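Local structure of sensor protein PfeS (Pseudomonas aeruginosa, 3KYZ) at residues R44-L49 against A74-H79. The protein is a membrane-bound sensor histidine kinase, represented here by its probably periplasmic sensor domain, that may activate the response regulator PfeR by phosphorylation. Sequence-based numbering, arbitrary orientation. Where two conformers were deposited one is given.
Sequences RFRKEL and AEESSH
Arg-46 and Glu-76 reach for each other from opposite directions and form a salt bridge. They are the only residues of 44-49 and 74-79 that touch. NH2 of Arg-46 donates to OE2 of Glu-76 over 2.7 Å. The bond is short but bent, with an N-H...O angle of 133°. The donor sits above the carboxylate plane, 44° out of it, so this is not a flat, two-pronged pairing. A water completes the link. It accepts from Arg-46 NH1 at 2.9 Å and donates to Glu-76 OE1 at 2.7 Å, closing a ring of polar groups.

The CA atoms of Arg-46 and Glu-76 stay 13.4 Å apart. Arg-46 spans much of this gap with an extended chain, its CG anti to the backbone N (chi1 174°). The close fit is confined to the two charged ends, and it lies near the surface. Further partners fix both ends. Arg-46 NE bonds to Val-57 O, which limits rotation of the guanidinium. Glu-76 OE2 also accepts from Trp-56 NE1, and OE1 from Ser-73 N. These donors probably favour the charged carboxylate. Nearby, the His-79 ring stacks with Tyr-100 and meets Trp-56 edge-to-face.

The solvent side is looser. Arg-44, Glu-48 and Glu-75 are exposed there. Arg-44 and Glu-75 each adopt two conformers, so the pairing of Arg-44 NH2 with Glu-48 OE2 at 3.0 Å, seen in one of them, is less certain.

The salt bridge thus ties the long helix 17-53 of this Cache-clan sensor domain to the short helix 74-77. Trp-56 lies just before strand 57-60 of the antiparallel sheet, which Val-57 opens. Leu-49 packs on strands 57-60 and 113-117, while Ala-74 and Ser-77 touch Pro-62 of the second subunit.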
ATOM      1  N   ARG A  44      13.207 -18.307   2.619  1.00 14.42           N
ATOM      2  CA  ARG A  44      14.609 -18.284   3.013  0.50 15.74           C
ATOM      3  C   ARG A  44      15.261 -16.951   2.672  1.00 14.98           C
ATOM      4  O   ARG A  44      16.022 -16.409   3.478  1.00 14.98           O
ATOM      5  CB  ARG A  44      15.384 -19.439   2.380  0.50 18.95           C
ATOM      6  CG  ARG A  44      16.835 -19.507   2.832  0.50 23.16           C
ATOM      7  CD  ARG A  44      17.494 -20.799   2.381  0.50 28.23           C
ATOM      8  NE  ARG A  44      17.303 -21.030   0.954  0.50 30.38           N
ATOM      9  CZ  ARG A  44      18.072 -20.512   0.004  0.50 33.14           C
ATOM     10  NH1 ARG A  44      17.820 -20.780  -1.271  0.50 35.30           N
ATOM     11  NH2 ARG A  44      19.093 -19.727   0.326  0.50 34.16           N
ATOM     12  N   PHE A  45      14.952 -16.414   1.494  1.00 13.61           N
ATOM     13  CA  PHE A  45      15.536 -15.138   1.093  1.00 12.54           C
ATOM     14  C   PHE A  45      15.118 -14.019   2.048  1.00 12.24           C
ATOM     15  O   PHE A  45      15.934 -13.205   2.472  1.00 13.17           O
ATOM     16  CB  PHE A  45      15.169 -14.770  -0.347  1.00 12.47           C
ATOM     17  CG  PHE A  45      15.778 -13.481  -0.794  1.00 13.25           C
ATOM     18  CD1 PHE A  45      17.050 -13.458  -1.342  1.00 14.84           C
ATOM     19  CD2 PHE A  45      15.105 -12.282  -0.613  1.00 13.84           C
ATOM     20  CE1 PHE A  45      17.627 -12.261  -1.733  1.00 15.81           C
ATOM     21  CE2 PHE A  45      15.682 -11.084  -1.002  1.00 14.24           C
ATOM     22  CZ  PHE A  45      16.940 -11.072  -1.564  1.00 15.80           C
ATOM     23  N   ARG A  46      13.836 -13.980   2.373  1.00 12.98           N
ATOM     24  CA  ARG A  46      13.314 -12.988   3.294  1.00 13.15           C
ATOM     25  C   ARG A  46      14.056 -13.015   4.635  1.00 13.56           C
ATOM     26  O   ARG A  46      14.478 -11.980   5.158  1.00 13.33           O
ATOM     27  CB  ARG A  46      11.824 -13.252   3.509  1.00 16.80           C
ATOM     28  CG  ARG A  46      11.219 -12.384   4.538  1.00 19.09           C
ATOM     29  CD  ARG A  46       9.788 -12.781   4.815  1.00 18.87           C
ATOM     30  NE  ARG A  46       9.195 -11.706   5.574  1.00 21.35           N
ATOM     31  CZ  ARG A  46       8.009 -11.737   6.160  1.00 20.13           C
ATOM     32  NH1 ARG A  46       7.233 -12.817   6.087  1.00 21.99           N
ATOM     33  NH2 ARG A  46       7.612 -10.667   6.826  1.00 22.56           N
ATOM     34  N   LYS A  47      14.237 -14.212   5.179  1.00 13.39           N
ATOM     35  CA  LYS A  47      14.933 -14.375   6.453  1.00 14.67           C
ATOM     36  C   LYS A  47      16.395 -13.923   6.358  1.00 13.86           C
ATOM     37  O   LYS A  47      16.901 -13.229   7.243  1.00 15.04           O
ATOM     38  CB  LYS A  47      14.860 -15.831   6.904  1.00 17.11           C
ATOM     39  CG  LYS A  47      13.481 -16.285   7.376  1.00 21.28           C
ATOM     40  CD  LYS A  47      13.534 -17.753   7.770  1.00 30.26           C
ATOM     41  CE  LYS A  47      12.165 -18.311   8.107  1.00 36.25           C
ATOM     42  NZ  LYS A  47      12.210 -19.804   8.119  1.00 39.07           N
ATOM     43  N   GLU A  48      17.072 -14.330   5.291  1.00 13.89           N
ATOM     44  CA  GLU A  48      18.484 -14.000   5.109  1.00 15.08           C
ATOM     45  C   GLU A  48      18.692 -12.494   4.958  1.00 13.97           C
ATOM     46  O   GLU A  48      19.602 -11.915   5.566  1.00 14.60           O
ATOM     47  CB  GLU A  48      19.062 -14.730   3.888  1.00 16.54           C
ATOM     48  CG  GLU A  48      19.178 -16.242   4.050  1.00 22.24           C
ATOM     49  CD  GLU A  48      19.550 -16.940   2.749  1.00 29.33           C
ATOM     50  OE1 GLU A  48      19.592 -16.263   1.700  1.00 32.50           O
ATOM     51  OE2 GLU A  48      19.798 -18.165   2.769  1.00 33.30           O
ATOM     52  N   LEU A  49      17.853 -11.855   4.148  1.00 13.07           N
ATOM     53  CA  LEU A  49      18.015 -10.426   3.910  1.00 12.33           C
ATOM     54  C   LEU A  49      17.675  -9.628   5.163  1.00 12.51           C
ATOM     55  O   LEU A  49      18.350  -8.655   5.493  1.00 13.66           O
ATOM     56  CB  LEU A  49      17.167  -9.957   2.729  1.00 13.69           C
ATOM     57  CG  LEU A  49      17.334  -8.481   2.359  1.00 13.22           C
ATOM     58  CD1 LEU A  49      18.804  -8.165   2.073  1.00 14.68           C
ATOM     59  CD2 LEU A  49      16.458  -8.118   1.158  1.00 14.22           C
ATOM     60  N   ALA A  74      -1.689  -8.928   9.917  1.00 12.41           N
ATOM     61  CA  ALA A  74      -2.358  -7.671   9.589  1.00 12.65           C
ATOM     62  C   ALA A  74      -1.417  -6.492   9.827  1.00 13.09           C
ATOM     63  O   ALA A  74      -1.403  -5.530   9.059  1.00 13.47           O
ATOM     64  CB  ALA A  74      -3.639  -7.514  10.382  1.00 13.62           C
ATOM     65  N   GLU A  75      -0.630  -6.569  10.898  1.00 12.99           N
ATOM     66  CA  GLU A  75       0.350  -5.528  11.188  0.50 11.36           C
ATOM     67  C   GLU A  75       1.338  -5.366  10.030  1.00 12.23           C
ATOM     68  O   GLU A  75       1.679  -4.247   9.642  1.00 13.31           O
ATOM     69  CB  GLU A  75       1.091  -5.832  12.495  0.50 12.64           C
ATOM     70  CG  GLU A  75       1.944  -4.679  13.013  0.50 13.29           C
ATOM     71  CD  GLU A  75       3.364  -4.679  12.458  0.50 14.51           C
ATOM     72  OE1 GLU A  75       3.844  -5.739  12.004  0.50 16.09           O
ATOM     73  OE2 GLU A  75       4.010  -3.612  12.500  0.50 17.37           O
ATOM     74  N   GLU A  76       1.801  -6.484   9.479  1.00 11.23           N
ATOM     75  CA  GLU A  76       2.718  -6.432   8.345  1.00 10.88           C
ATOM     76  C   GLU A  76       2.042  -5.883   7.094  1.00 10.18           C
ATOM     77  O   GLU A  76       2.639  -5.098   6.350  1.00 12.03           O
ATOM     78  CB  GLU A  76       3.311  -7.812   8.076  1.00 10.94           C
ATOM     79  CG  GLU A  76       4.322  -8.209   9.136  1.00 12.92           C
ATOM     80  CD  GLU A  76       4.833  -9.622   8.957  1.00 14.14           C
ATOM     81  OE1 GLU A  76       4.010 -10.555   8.905  1.00 15.13           O
ATOM     82  OE2 GLU A  76       6.064  -9.801   8.881  1.00 18.35           O
ATOM     83  N   SER A  77       0.799  -6.293   6.848  1.00 10.97           N
ATOM     84  CA  SER A  77       0.061  -5.756   5.705  1.00 10.11           C
ATOM     85  C   SER A  77      -0.032  -4.233   5.785  1.00 11.56           C
ATOM     86  O   SER A  77      -0.011  -3.556   4.760  1.00 11.87           O
ATOM     87  CB  SER A  77      -1.340  -6.369   5.605  1.00 11.19           C
ATOM     88  OG  SER A  77      -1.258  -7.736   5.220  1.00 12.93           O
ATOM     89  N   SER A  78      -0.136  -3.694   6.999  1.00 11.47           N
ATOM     90  CA  SER A  78      -0.255  -2.243   7.153  1.00 11.65           C
ATOM     91  C   SER A  78       1.000  -1.498   6.674  1.00 12.47           C
ATOM     92  O   SER A  78       0.938  -0.301   6.390  1.00 14.86           O
ATOM     93  CB  SER A  78      -0.607  -1.854   8.600  1.00 12.67           C
ATOM     94  OG  SER A  78       0.525  -1.888   9.461  1.00 15.72           O
ATOM     95  N   HIS A  79       2.125  -2.207   6.571  1.00 11.96           N
ATOM     96  CA  HIS A  79       3.364  -1.597   6.081  1.00 12.82           C
ATOM     97  C   HIS A  79       3.356  -1.389   4.571  1.00 10.62           C
ATOM     98  O   HIS A  79       4.239  -0.725   4.031  1.00 12.90           O
ATOM     99  CB  HIS A  79       4.577  -2.482   6.379  1.00 14.94           C
ATOM    100  CG  HIS A  79       4.761  -2.827   7.820  1.00 18.98           C
ATOM    101  ND1 HIS A  79       5.576  -3.860   8.232  1.00 22.89           N
ATOM    102  CD2 HIS A  79       4.251  -2.277   8.945  1.00 20.17           C
ATOM    103  CE1 HIS A  79       5.551  -3.937   9.550  1.00 23.12           C
ATOM    104  NE2 HIS A  79       4.752  -2.990  10.008  1.00 24.07           N
TER
HETATM  105  O   HOH W   1       5.090 -12.812   7.999  1.00 20.93           O